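Local coordinates for DUF1254 domain-containing protein (PDB 3U07), which is of unknown function but combines domains of the DUF1254 and DUF1214 families, which belong to one clan, and probably carries an export signal, at residues E42-F47 and N220-D225; Y56-F61 and S159-L164; G87-D90 and P95-V98; A122-R127 and V151-R156; Q135-A140 and R189-Y194. The protein carries 2 engineered substitutions. All coordinates share one frame; numbering follows the deposited sequence.

Contact 1 (E42-F47 and N220-D225)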
# COMPACT_ATOMS: atom_id res chain seq x y z
N GLU A 42 -4.34 8.92 -10.90
CA GLU A 42 -3.05 8.27 -10.67
C GLU A 42 -3.19 6.75 -10.53
O GLU A 42 -2.31 6.00 -10.95
CB GLU A 42 -2.36 8.88 -9.45
CG GLU A 42 -2.01 10.37 -9.62
CD GLU A 42 -1.08 10.64 -10.80
OE1 GLU A 42 -0.04 9.96 -10.90
OE2 GLU A 42 -1.39 11.53 -11.62
N ALA A 43 -4.29 6.29 -9.94
CA ALA A 43 -4.50 4.85 -9.80
C ALA A 43 -4.66 4.27 -11.21
O ALA A 43 -4.10 3.22 -11.53
CB ALA A 43 -5.74 4.57 -8.97
N TYR A 44 -5.42 4.97 -12.05
CA TYR A 44 -5.61 4.51 -13.42
C TYR A 44 -4.27 4.46 -14.16
O TYR A 44 -3.94 3.45 -14.78
CB TYR A 44 -6.56 5.43 -14.20
CG TYR A 44 -6.72 4.97 -15.63
CD1 TYR A 44 -7.34 3.75 -15.93
CD2 TYR A 44 -6.19 5.71 -16.69
CE1 TYR A 44 -7.43 3.28 -17.23
CE2 TYR A 44 -6.27 5.24 -18.01
CZ TYR A 44 -6.89 4.02 -18.27
OH TYR A 44 -6.96 3.54 -19.55
N LYS A 45 -3.51 5.55 -14.11
CA LYS A 45 -2.21 5.59 -14.79
C LYS A 45 -1.35 4.42 -14.36
O LYS A 45 -0.70 3.77 -15.18
CB LYS A 45 -1.47 6.90 -14.49
CG LYS A 45 -2.08 8.16 -15.09
CD LYS A 45 -1.23 9.38 -14.72
CE LYS A 45 -1.88 10.69 -15.12
NZ LYS A 45 -1.11 11.86 -14.60
N PHE A 46 -1.35 4.15 -13.06
CA PHE A 46 -0.55 3.04 -12.54
C PHE A 46 -1.06 1.72 -13.12
O PHE A 46 -0.27 0.87 -13.51
CB PHE A 46 -0.63 2.99 -11.02
CG PHE A 46 0.20 1.89 -10.41
CD1 PHE A 46 1.51 2.13 -10.01
CD2 PHE A 46 -0.32 0.61 -10.28
CE1 PHE A 46 2.30 1.11 -9.48
CE2 PHE A 46 0.46 -0.42 -9.75
CZ PHE A 46 1.77 -0.17 -9.35
N PHE A 47 -2.37 1.55 -13.17
CA PHE A 47 -2.96 0.33 -13.71
C PHE A 47 -2.60 0.20 -15.20
O PHE A 47 -2.26 -0.88 -15.68
CB PHE A 47 -4.49 0.36 -13.56
CG PHE A 47 -5.18 -0.80 -14.24
CD1 PHE A 47 -5.15 -2.08 -13.68
CD2 PHE A 47 -5.85 -0.61 -15.44
CE1 PHE A 47 -5.77 -3.15 -14.32
CE2 PHE A 47 -6.47 -1.69 -16.09
CZ PHE A 47 -6.43 -2.96 -15.52
N ASN A 220 -13.40 10.14 -15.76
CA ASN A 220 -14.78 9.81 -16.11
C ASN A 220 -14.88 8.35 -16.57
O ASN A 220 -15.88 7.68 -16.33
CB ASN A 220 -15.31 10.74 -17.20
CG ASN A 220 -15.51 12.16 -16.71
OD1 ASN A 220 -15.35 12.45 -15.52
ND2 ASN A 220 -15.85 13.06 -17.61
N PHE A 221 -13.83 7.87 -17.23
CA PHE A 221 -13.79 6.49 -17.70
C PHE A 221 -13.81 5.52 -16.50
O PHE A 221 -14.58 4.57 -16.47
CB PHE A 221 -12.52 6.25 -18.52
CG PHE A 221 -12.30 4.81 -18.88
CD1 PHE A 221 -13.00 4.22 -19.93
CD2 PHE A 221 -11.40 4.03 -18.15
CE1 PHE A 221 -12.80 2.87 -20.25
CE2 PHE A 221 -11.19 2.69 -18.46
CZ PHE A 221 -11.89 2.11 -19.52
N VAL A 222 -12.93 5.78 -15.53
CA VAL A 222 -12.87 4.93 -14.35
C VAL A 222 -14.16 5.02 -13.54
O VAL A 222 -14.66 4.01 -13.03
CB VAL A 222 -11.68 5.32 -13.45
CG1 VAL A 222 -11.75 4.56 -12.13
CG2 VAL A 222 -10.37 5.02 -14.16
N LEU A 223 -14.68 6.23 -13.41
CA LEU A 223 -15.91 6.48 -12.66
C LEU A 223 -17.06 5.65 -13.23
O LEU A 223 -17.92 5.19 -12.50
CB LEU A 223 -16.27 7.97 -12.75
CG LEU A 223 -16.27 8.93 -11.55
CD1 LEU A 223 -15.54 8.38 -10.35
CD2 LEU A 223 -15.65 10.24 -12.01
N CYS A 224 -17.05 5.48 -14.54
CA CYS A 224 -18.09 4.74 -15.24
C CYS A 224 -18.05 3.25 -14.92
O CYS A 224 -19.08 2.60 -14.79
CB CYS A 224 -17.94 4.93 -16.75
SG CYS A 224 -19.41 4.46 -17.73
N ASP A 225 -16.83 2.71 -14.78
CA ASP A 225 -16.61 1.29 -14.53
C ASP A 225 -16.87 0.85 -13.09
O ASP A 225 -15.99 0.33 -12.41
CB ASP A 225 -15.18 0.93 -14.95
CG ASP A 225 -14.89 -0.55 -14.86
OD1 ASP A 225 -15.82 -1.36 -15.03
OD2 ASP A 225 -13.71 -0.92 -14.63
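Phe-221 and Val-222 of helix 215-224 pack against Tyr-44 of helix 26-52, a buried helix-to-helix contact made by three side chains. Where the second helix enters the contact, Asn-220 makes no contact with 42-47 and is held elsewhere: its OD1 accepts from Glu-245 N, and ND2 donates to the carbonyls of Gly-243 and Lys-248. Phe-221 comes next and presents a ring edge to the face of Tyr-44 in an offset edge-to-face pair, with centroids 5.8 Å apart and planes at 64°. The nearest ring carbons are Phe-221 CE2 and Tyr-44 CE1, separated by 4.0 Å. Val-222 then sends in one methyl, CG2, which spans the root of the tyrosine from CB (3.8 Å to Tyr-44 CB) out to CD1. Its other branch, CG1, is anti to the backbone N (chi1 172°), a rotation that puts CG2 beside that N and on the tyrosine. Cys-224 ties the helix end to Cys-247 by a disulfide, and Asp-225, the first residue to leave helical geometry, forms a salt bridge with Arg-205. On the first helix, Tyr-44 OH bonds the carbonyl of Pro-208, fixing the far end of the ring, while CD1 of the same ring lies 3.7 Å from Val-222 CG2.

Contact 2 (Y56-F61 and S159-L164). Engineered in segment 56-61: Glu-60 (natural residue Arg).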
# COMPACT_ATOMS: atom_id res chain seq x y z
N TYR A 56 -1.40 -7.88 -18.47
CA TYR A 56 -1.55 -8.79 -17.33
C TYR A 56 -2.96 -9.35 -17.30
O TYR A 56 -3.94 -8.60 -17.37
CB TYR A 56 -1.31 -8.07 -16.00
CG TYR A 56 0.13 -7.69 -15.73
CD1 TYR A 56 1.18 -8.30 -16.41
CD2 TYR A 56 0.43 -6.73 -14.76
CE1 TYR A 56 2.50 -7.97 -16.13
CE2 TYR A 56 1.75 -6.40 -14.47
CZ TYR A 56 2.78 -7.02 -15.16
OH TYR A 56 4.08 -6.68 -14.88
N PRO A 57 -3.10 -10.68 -17.21
CA PRO A 57 -4.47 -11.17 -17.16
C PRO A 57 -5.10 -10.76 -15.83
O PRO A 57 -4.42 -10.71 -14.80
CB PRO A 57 -4.31 -12.69 -17.31
CG PRO A 57 -2.91 -12.94 -16.81
CD PRO A 57 -2.14 -11.78 -17.37
N LEU A 58 -6.38 -10.44 -15.86
CA LEU A 58 -7.09 -10.03 -14.65
C LEU A 58 -7.57 -11.26 -13.89
O LEU A 58 -7.69 -12.35 -14.46
CB LEU A 58 -8.26 -9.12 -15.03
CG LEU A 58 -7.84 -7.90 -15.87
CD1 LEU A 58 -9.08 -7.11 -16.29
CD2 LEU A 58 -6.90 -7.01 -15.06
N ASN A 59 -7.83 -11.10 -12.60
CA ASN A 59 -8.29 -12.19 -11.75
C ASN A 59 -7.30 -13.35 -11.73
O ASN A 59 -7.68 -14.52 -11.76
CB ASN A 59 -9.68 -12.68 -12.21
CG ASN A 59 -10.77 -11.67 -11.93
OD1 ASN A 59 -10.75 -10.99 -10.90
ND2 ASN A 59 -11.74 -11.56 -12.83
N GLU A 60 -6.02 -13.00 -11.68
CA GLU A 60 -4.92 -13.96 -11.62
C GLU A 60 -3.75 -13.28 -10.93
O GLU A 60 -3.56 -12.07 -11.07
CB GLU A 60 -4.47 -14.38 -13.02
CG GLU A 60 -5.37 -15.39 -13.73
CD GLU A 60 -4.79 -15.84 -15.07
OE1 GLU A 60 -3.55 -15.83 -15.22
OE2 GLU A 60 -5.58 -16.23 -15.97
N PHE A 61 -2.97 -14.04 -10.17
CA PHE A 61 -1.79 -13.51 -9.51
C PHE A 61 -0.76 -13.36 -10.63
O PHE A 61 -0.62 -14.24 -11.47
CB PHE A 61 -1.29 -14.49 -8.45
CG PHE A 61 -2.25 -14.70 -7.31
CD1 PHE A 61 -2.53 -13.66 -6.43
CD2 PHE A 61 -2.87 -15.93 -7.12
CE1 PHE A 61 -3.43 -13.84 -5.37
CE2 PHE A 61 -3.77 -16.12 -6.07
CZ PHE A 61 -4.05 -15.07 -5.19
N SER A 159 -15.32 0.01 -7.29
CA SER A 159 -14.71 0.06 -8.62
C SER A 159 -14.68 -1.40 -9.06
O SER A 159 -14.42 -2.29 -8.24
CB SER A 159 -13.30 0.65 -8.58
OG SER A 159 -12.37 -0.20 -7.92
N ASN A 160 -14.95 -1.68 -10.33
CA ASN A 160 -14.95 -3.06 -10.79
C ASN A 160 -13.55 -3.65 -10.81
O ASN A 160 -13.37 -4.86 -10.70
CB ASN A 160 -15.60 -3.19 -12.17
CG ASN A 160 -17.08 -2.90 -12.13
OD1 ASN A 160 -17.76 -3.21 -11.15
ND2 ASN A 160 -17.61 -2.31 -13.20
N LEU A 161 -12.55 -2.78 -10.93
CA LEU A 161 -11.16 -3.21 -10.92
C LEU A 161 -10.63 -2.91 -9.52
O LEU A 161 -10.80 -1.80 -9.00
CB LEU A 161 -10.34 -2.42 -11.95
CG LEU A 161 -10.70 -2.57 -13.43
CD1 LEU A 161 -9.93 -1.54 -14.25
CD2 LEU A 161 -10.38 -3.99 -13.90
N VAL A 162 -10.00 -3.90 -8.89
CA VAL A 162 -9.46 -3.68 -7.56
C VAL A 162 -8.05 -4.26 -7.48
O VAL A 162 -7.81 -5.38 -7.94
CB VAL A 162 -10.36 -4.30 -6.44
CG1 VAL A 162 -11.83 -4.26 -6.86
CG2 VAL A 162 -9.94 -5.70 -6.14
N LYS A 163 -7.13 -3.49 -6.93
CA LYS A 163 -5.75 -3.96 -6.82
C LYS A 163 -5.60 -4.88 -5.62
O LYS A 163 -6.03 -4.56 -4.52
CB LYS A 163 -4.80 -2.76 -6.72
CG LYS A 163 -3.31 -3.11 -6.59
CD LYS A 163 -2.44 -1.89 -6.85
CE LYS A 163 -1.01 -2.07 -6.36
NZ LYS A 163 -0.46 -3.43 -6.62
N LEU A 164 -5.01 -6.05 -5.85
CA LEU A 164 -4.82 -7.03 -4.79
C LEU A 164 -3.34 -7.25 -4.48
O LEU A 164 -2.52 -7.38 -5.39
CB LEU A 164 -5.46 -8.36 -5.18
CG LEU A 164 -5.33 -9.55 -4.22
CD1 LEU A 164 -6.38 -10.61 -4.57
CD2 LEU A 164 -3.93 -10.15 -4.28
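Two separate apolar contacts join segment 56-61 to strand 161-164: Leu-58 meets Leu-161, and Phe-61 meets Leu-164. In the first, single methyls touch, Leu-58 CD1 lying 4.1 Å from Leu-161 CD2, and Phe-47 of helix 26-52 packs on both leucines. In the second, Leu-164 CD2 approaches the edge of the Phe-61 ring near its plane, 3.9 Å from Phe-61 CE1; CG of Leu-164 is anti to its backbone N (chi1 178°), a rotation that carries CD2 to that edge. Leu-164 also packs on Leu-89 of strand 82-90. The polar bonds of the loop go to the same strand: Asn-59 N bonds the carbonyl of Trp-88 and Asn-59 OD1 accepts from Asp-90 N. Taken end to end, the loop from 58 to 61 runs parallel to 161-164, the directions 2° apart. Such an arrangement is that of an irregular segment docked along the outermost strand, 82-90, of a four-stranded antiparallel sheet.

Contact 3 (G87-D90 and P95-V98)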
# COMPACT_ATOMS: atom_id res chain seq x y z
N GLY A 87 -1.92 -8.89 -7.99
CA GLY A 87 -2.84 -9.10 -9.09
C GLY A 87 -3.89 -8.02 -9.12
O GLY A 87 -3.89 -7.11 -8.29
N TRP A 88 -4.78 -8.13 -10.09
CA TRP A 88 -5.88 -7.20 -10.24
C TRP A 88 -7.16 -8.00 -10.40
O TRP A 88 -7.23 -8.90 -11.24
CB TRP A 88 -5.68 -6.32 -11.48
CG TRP A 88 -4.56 -5.35 -11.36
CD1 TRP A 88 -3.25 -5.56 -11.69
CD2 TRP A 88 -4.64 -4.01 -10.86
NE1 TRP A 88 -2.51 -4.43 -11.43
CE2 TRP A 88 -3.34 -3.46 -10.91
CE3 TRP A 88 -5.69 -3.22 -10.36
CZ2 TRP A 88 -3.06 -2.15 -10.50
CZ3 TRP A 88 -5.41 -1.92 -9.96
CH2 TRP A 88 -4.10 -1.40 -10.02
N LEU A 89 -8.15 -7.69 -9.58
CA LEU A 89 -9.43 -8.36 -9.63
C LEU A 89 -10.34 -7.55 -10.55
O LEU A 89 -10.18 -6.34 -10.67
CB LEU A 89 -10.07 -8.38 -8.23
CG LEU A 89 -9.91 -9.57 -7.27
CD1 LEU A 89 -8.60 -10.29 -7.49
CD2 LEU A 89 -10.05 -9.06 -5.85
N ASP A 90 -11.26 -8.24 -11.22
CA ASP A 90 -12.23 -7.57 -12.08
C ASP A 90 -13.54 -8.24 -11.74
O ASP A 90 -13.74 -9.41 -12.04
CB ASP A 90 -11.92 -7.76 -13.56
CG ASP A 90 -13.03 -7.23 -14.46
OD1 ASP A 90 -13.84 -6.40 -14.00
OD2 ASP A 90 -13.08 -7.64 -15.64
N PRO A 95 -18.95 -11.66 -9.36
CA PRO A 95 -18.07 -11.63 -8.19
C PRO A 95 -16.86 -12.53 -8.37
O PRO A 95 -16.85 -13.42 -9.23
CB PRO A 95 -18.98 -12.12 -7.07
CG PRO A 95 -20.33 -11.63 -7.49
CD PRO A 95 -20.33 -11.98 -8.96
N VAL A 96 -15.85 -12.31 -7.54
CA VAL A 96 -14.63 -13.09 -7.58
C VAL A 96 -14.27 -13.48 -6.16
O VAL A 96 -14.43 -12.69 -5.22
CB VAL A 96 -13.47 -12.28 -8.21
CG1 VAL A 96 -13.23 -11.02 -7.41
CG2 VAL A 96 -12.21 -13.12 -8.26
N ILE A 97 -13.80 -14.70 -6.00
CA ILE A 97 -13.45 -15.22 -4.70
C ILE A 97 -11.96 -15.50 -4.57
O ILE A 97 -11.36 -16.19 -5.40
CB ILE A 97 -14.25 -16.52 -4.41
CG1 ILE A 97 -15.74 -16.17 -4.31
CG2 ILE A 97 -13.75 -17.19 -3.15
CD1 ILE A 97 -16.66 -17.37 -4.39
N VAL A 98 -11.36 -14.92 -3.54
CA VAL A 98 -9.95 -15.13 -3.28
C VAL A 98 -9.89 -16.16 -2.16
O VAL A 98 -10.49 -15.98 -1.10
CB VAL A 98 -9.26 -13.82 -2.84
CG1 VAL A 98 -7.80 -14.09 -2.48
CG2 VAL A 98 -9.36 -12.79 -3.97
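Leu-89 projects from strand 82-90 onto Val-96 and Val-98 of strand 96-100, and all three side chains are buried. The leucine has an unusual shape: chi1 of -94° and chi2 of 30° both lie away from the staggered positions. In this shape CG itself makes the closest approach, 3.6 Å to Val-96 CG1, and the CD2 branch rests on the same methyl at 4.0 Å. Val-96 answers with CG1 in the crowded position between its backbone N and carbonyl carbon (chi1 59°), which aims that methyl at the leucine. The two side chains meet at about a right angle, one valine methyl lying against the middle of the leucine. Val-98, two residues on and on the same face of its strand, adds a lighter touch, 4.2 Å from its CG2 to Leu-89 CD2. The neighbouring residues pack elsewhere: Trp-88 stands edge-to-face with Phe-47 of helix 26-52, and Ile-97, pointing away from strand 82-90, packs on Met-137 and Tyr-194. Asp-90, the last residue of its strand, accepts from Ala-92 N through OD1, just where the connection begins, and the same atom forms a salt bridge with Arg-205. The strands belong to different sheets and meet through side chains. Leu-89 is bonded through its backbone to Val-162 in one sheet and Val-96 to Phe-138 in the other: the pattern of a beta arch, consistent with two sheets packed as in a beta sandwich.

Contact 4 (A122-R127 and V151-R156)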
# COMPACT_ATOMS: atom_id res chain seq x y z
N ALA A 122 -10.38 -3.82 1.87
CA ALA A 122 -10.25 -5.09 2.56
C ALA A 122 -8.83 -5.28 3.06
O ALA A 122 -7.85 -4.96 2.37
CB ALA A 122 -10.63 -6.25 1.65
N ALA A 123 -8.71 -5.78 4.29
CA ALA A 123 -7.42 -6.05 4.90
C ALA A 123 -7.61 -7.23 5.83
O ALA A 123 -7.75 -7.06 7.04
CB ALA A 123 -6.94 -4.83 5.68
N PHE A 124 -7.64 -8.43 5.26
CA PHE A 124 -7.80 -9.64 6.06
C PHE A 124 -6.39 -10.07 6.44
O PHE A 124 -5.51 -10.13 5.58
CB PHE A 124 -8.46 -10.75 5.23
CG PHE A 124 -9.86 -10.41 4.79
CD1 PHE A 124 -10.89 -10.28 5.73
CD2 PHE A 124 -10.15 -10.22 3.44
CE1 PHE A 124 -12.18 -9.95 5.32
CE2 PHE A 124 -11.43 -9.89 3.02
CZ PHE A 124 -12.46 -9.75 3.97
N SER A 125 -6.16 -10.35 7.72
CA SER A 125 -4.83 -10.75 8.13
C SER A 125 -4.74 -11.39 9.50
O SER A 125 -5.70 -11.40 10.28
CB SER A 125 -3.89 -9.54 8.10
OG SER A 125 -3.85 -8.91 9.37
N SER A 126 -3.56 -11.94 9.76
CA SER A 126 -3.23 -12.59 11.02
C SER A 126 -3.47 -11.65 12.20
O SER A 126 -3.83 -12.09 13.29
CB SER A 126 -1.76 -13.01 11.00
OG SER A 126 -0.93 -11.91 10.67
N ARG A 127 -3.27 -10.36 11.98
CA ARG A 127 -3.45 -9.37 13.03
C ARG A 127 -4.84 -9.46 13.65
O ARG A 127 -5.01 -9.29 14.85
CB ARG A 127 -3.25 -7.96 12.48
CG ARG A 127 -3.32 -6.87 13.53
CD ARG A 127 -3.16 -5.48 12.92
NE ARG A 127 -4.38 -5.00 12.28
CZ ARG A 127 -5.40 -4.45 12.92
NH1 ARG A 127 -5.36 -4.29 14.24
NH2 ARG A 127 -6.48 -4.06 12.25
N VAL A 151 -18.70 -19.30 1.34
CA VAL A 151 -17.98 -18.04 1.47
C VAL A 151 -17.94 -17.52 2.90
O VAL A 151 -18.95 -17.48 3.59
CB VAL A 151 -18.58 -16.97 0.53
CG1 VAL A 151 -18.04 -15.58 0.89
CG2 VAL A 151 -18.23 -17.32 -0.91
N ASP A 152 -16.75 -17.11 3.34
CA ASP A 152 -16.56 -16.58 4.68
C ASP A 152 -17.01 -15.14 4.83
O ASP A 152 -17.86 -14.82 5.65
CB ASP A 152 -15.08 -16.70 5.07
CG ASP A 152 -14.68 -18.12 5.42
OD1 ASP A 152 -14.88 -18.51 6.59
OD2 ASP A 152 -14.18 -18.84 4.53
N GLU A 153 -16.42 -14.26 4.02
CA GLU A 153 -16.76 -12.85 4.08
C GLU A 153 -16.97 -12.31 2.68
O GLU A 153 -16.39 -12.81 1.71
CB GLU A 153 -15.62 -12.07 4.75
CG GLU A 153 -15.28 -12.51 6.17
CD GLU A 153 -16.41 -12.26 7.15
OE1 GLU A 153 -17.13 -11.24 7.00
OE2 GLU A 153 -16.58 -13.06 8.09
N VAL A 154 -17.81 -11.29 2.57
CA VAL A 154 -18.10 -10.65 1.30
C VAL A 154 -17.62 -9.20 1.35
O VAL A 154 -17.92 -8.47 2.29
CB VAL A 154 -19.62 -10.64 1.01
CG1 VAL A 154 -19.89 -9.92 -0.31
CG2 VAL A 154 -20.16 -12.06 0.96
N VAL A 155 -16.87 -8.80 0.33
CA VAL A 155 -16.38 -7.43 0.24
C VAL A 155 -17.07 -6.73 -0.93
O VAL A 155 -16.90 -7.13 -2.09
CB VAL A 155 -14.86 -7.38 -0.04
CG1 VAL A 155 -14.40 -5.93 -0.12
CG2 VAL A 155 -14.11 -8.13 1.04
N ARG A 156 -17.86 -5.70 -0.64
CA ARG A 156 -18.53 -4.94 -1.69
C ARG A 156 -17.55 -3.88 -2.17
O ARG A 156 -17.06 -3.09 -1.37
CB ARG A 156 -19.80 -4.29 -1.14
CG ARG A 156 -20.90 -5.28 -0.79
CD ARG A 156 -21.57 -5.83 -2.04
NE ARG A 156 -22.56 -6.87 -1.72
CZ ARG A 156 -23.37 -7.45 -2.60
NH1 ARG A 156 -23.34 -7.09 -3.88
NH2 ARG A 156 -24.22 -8.38 -2.20
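Strands 122-125 and 153-156 run roughly antiparallel, their axes 156° apart in direction and 9.5 Å apart at closest approach, so they face one another as members of two sheets. Their backbones diverge along the contact: the Ala-122 and Val-155 CA atoms are 7.0 Å apart, those of Phe-124 and Glu-153 9.7 Å. At the narrow end Ala-122 CB sits 4.0 Å from Val-155 CG2. Where the strands part, Phe-124 bridges the wider gap. Its CG is anti to the carbonyl carbon (chi1 -63°), which swings the ring across to the other strand. Val-155 CG2 meets this ring at its edge, near the plane, 3.7 Å from CZ. Glu-153 comes to the same end of the ring through its aliphatic part, CB lying 4.0 Å from Phe-124 CZ; a bend at chi2 then carries its carboxylate away from the contact. Beyond the strand, Ser-125 is the N-cap of helix 126-129, its OG accepting from Arg-127 N over 3.0 Å. Phe-124 also stacks on Phe-136 of strand 134-140, which pairs in parallel with 153-157, while Ala-122 and Phe-124 hydrogen-bond through their backbones to strand 109-115. Strands 120-125 and 153-157 are each outermost in their sheets, and Arg-127, in the helix that follows the first, forms a salt bridge with Glu-313.

Contact 5 (Q135-A140 and R189-Y194)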
# COMPACT_ATOMS: atom_id res chain seq x y z
N GLN A 135 -12.55 -18.10 2.41
CA GLN A 135 -13.00 -17.82 1.05
C GLN A 135 -13.54 -16.40 1.10
O GLN A 135 -14.60 -16.15 1.67
CB GLN A 135 -14.10 -18.80 0.64
CG GLN A 135 -13.69 -20.27 0.66
CD GLN A 135 -12.53 -20.59 -0.28
OE1 GLN A 135 -12.22 -19.82 -1.19
NE2 GLN A 135 -11.90 -21.73 -0.06
N PHE A 136 -12.83 -15.47 0.48
CA PHE A 136 -13.23 -14.07 0.50
C PHE A 136 -13.78 -13.65 -0.85
O PHE A 136 -13.07 -13.66 -1.85
CB PHE A 136 -12.03 -13.22 0.92
CG PHE A 136 -11.43 -13.64 2.24
CD1 PHE A 136 -12.08 -13.36 3.43
CD2 PHE A 136 -10.25 -14.37 2.28
CE1 PHE A 136 -11.56 -13.79 4.66
CE2 PHE A 136 -9.72 -14.80 3.50
CZ PHE A 136 -10.38 -14.51 4.69
N MSE A 137 -15.06 -13.29 -0.86
CA MSE A 137 -15.70 -12.90 -2.10
C MSE A 137 -15.79 -11.40 -2.26
O MSE A 137 -16.24 -10.69 -1.37
CB MSE A 137 -17.11 -13.53 -2.18
CG MSE A 137 -17.78 -13.35 -3.54
SE MSE A 137 -19.52 -14.26 -3.69
CE MSE A 137 -20.60 -12.79 -3.13
N PHE A 138 -15.35 -10.93 -3.42
CA PHE A 138 -15.40 -9.52 -3.76
C PHE A 138 -16.47 -9.36 -4.82
O PHE A 138 -16.42 -10.03 -5.86
CB PHE A 138 -14.04 -9.06 -4.30
CG PHE A 138 -12.94 -9.17 -3.29
CD1 PHE A 138 -12.39 -10.40 -2.99
CD2 PHE A 138 -12.51 -8.04 -2.60
CE1 PHE A 138 -11.42 -10.53 -1.99
CE2 PHE A 138 -11.54 -8.14 -1.60
CZ PHE A 138 -11.00 -9.39 -1.30
N ALA A 139 -17.44 -8.50 -4.56
CA ALA A 139 -18.52 -8.29 -5.51
C ALA A 139 -18.76 -6.81 -5.72
O ALA A 139 -18.49 -6.00 -4.82
CB ALA A 139 -19.81 -8.96 -5.00
N ALA A 140 -19.25 -6.49 -6.92
CA ALA A 140 -19.53 -5.13 -7.22
C ALA A 140 -20.61 -4.75 -6.27
O ALA A 140 -21.46 -5.57 -5.82
CB ALA A 140 -20.01 -4.92 -8.64
N ARG A 189 -10.73 -17.12 -8.13
CA ARG A 189 -11.70 -17.75 -9.02
C ARG A 189 -12.96 -16.90 -9.15
O ARG A 189 -13.38 -16.26 -8.18
CB ARG A 189 -12.10 -19.12 -8.48
CG ARG A 189 -11.07 -20.22 -8.61
CD ARG A 189 -11.54 -21.47 -7.88
NE ARG A 189 -11.41 -21.34 -6.43
CZ ARG A 189 -11.88 -22.22 -5.56
NH1 ARG A 189 -12.50 -23.31 -6.00
NH2 ARG A 189 -11.71 -22.04 -4.26
N THR A 190 -13.55 -16.87 -10.34
CA THR A 190 -14.79 -16.14 -10.53
C THR A 190 -15.86 -16.98 -9.83
O THR A 190 -15.67 -18.18 -9.63
CB THR A 190 -15.18 -16.02 -12.02
OG1 THR A 190 -15.24 -17.33 -12.61
CG2 THR A 190 -14.17 -15.17 -12.77
N LEU A 191 -16.96 -16.35 -9.45
CA LEU A 191 -18.04 -17.07 -8.77
C LEU A 191 -18.48 -18.29 -9.58
O LEU A 191 -18.58 -19.39 -9.04
CB LEU A 191 -19.23 -16.13 -8.56
CG LEU A 191 -20.47 -16.75 -7.91
CD1 LEU A 191 -20.11 -17.38 -6.55
CD2 LEU A 191 -21.54 -15.67 -7.76
N SER A 192 -18.73 -18.10 -10.88
CA SER A 192 -19.17 -19.21 -11.72
C SER A 192 -18.15 -20.34 -11.68
O SER A 192 -18.52 -21.50 -11.51
CB SER A 192 -19.40 -18.74 -13.16
OG SER A 192 -18.23 -18.18 -13.72
N GLU A 193 -16.87 -20.00 -11.85
CA GLU A 193 -15.82 -21.02 -11.81
C GLU A 193 -15.85 -21.72 -10.45
O GLU A 193 -15.75 -22.94 -10.36
CB GLU A 193 -14.43 -20.38 -12.00
CG GLU A 193 -13.29 -21.40 -12.09
CD GLU A 193 -11.92 -20.76 -12.24
OE1 GLU A 193 -11.84 -19.65 -12.81
OE2 GLU A 193 -10.92 -21.38 -11.81
N TYR A 194 -16.00 -20.92 -9.40
CA TYR A 194 -16.06 -21.42 -8.03
C TYR A 194 -17.21 -22.41 -7.86
O TYR A 194 -17.07 -23.43 -7.17
CB TYR A 194 -16.27 -20.25 -7.07
CG TYR A 194 -16.22 -20.58 -5.60
CD1 TYR A 194 -15.00 -20.64 -4.92
CD2 TYR A 194 -17.39 -20.76 -4.87
CE1 TYR A 194 -14.96 -20.87 -3.55
CE2 TYR A 194 -17.36 -20.99 -3.50
CZ TYR A 194 -16.14 -21.04 -2.84
OH TYR A 194 -16.11 -21.25 -1.48
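Gln-135 lies against the phenol end of Tyr-194, with its CG 3.4 Å from Tyr-194 OH. Its amide oxygen OE1 is at the edge of the ring, near the plane, 3.8 Å from Tyr-194 CE1, and the amide is turned 58° from the ring. The same OE1 lies 3.8 Å from Arg-189 NH2, too far for a bond; the two are linked instead through Ser-99 OG, to which each is hydrogen-bonded. Further along the strand, Met-137, a selenomethionine, touches Leu-191 more loosely, SE to CD1 at 4.3 Å. Strands 134-140 and 187-190 are not neighbours: 96-100 runs between them, antiparallel to both, in a mixed four-stranded sheet, and Gln-135, Met-137, Leu-191 and Tyr-194 all pack on Ile-97 of that middle strand. With CG of Tyr-194 anti to the backbone N (chi1 -174°), the ring is laid over Arg-189, CD1 lying 3.5 Å above the centre of the guanidinium plane. Its OH is held by Ser-150 OG. The helix carrying Leu-191 and Tyr-194 starts directly after the strand, where Thr-190 is the N-cap: Thr-190 OG1 accepts from Glu-193 N over 3.2 Å. At the other end, Gln-135 N donates to Asp-152 OD2.

From the N terminus, helix 26-52 opens contact 1 and the next loop contact 2. Contact 3 closes first, a short connection between strands 82-90 and 96-100. Contact 4 opens at 122-127 and contact 5 at 135-140, before contact 4 closes at 151-156, so these two cross. Contact 2 closes next, enclosing contacts 3 and 4 but crossing contact 5, which closes at 189-194. Contact 1 encloses all the others and joins two helices. Contacts 3 and 4 join the sheet of 82-90, 161-169, 109-115 and 120-125 to that of 153-157, 134-140, 96-100 and 187-190; contact 2 binds a loop to the first; contact 5 ties strand 134-140 to the end of strand 187-190 and the following helix.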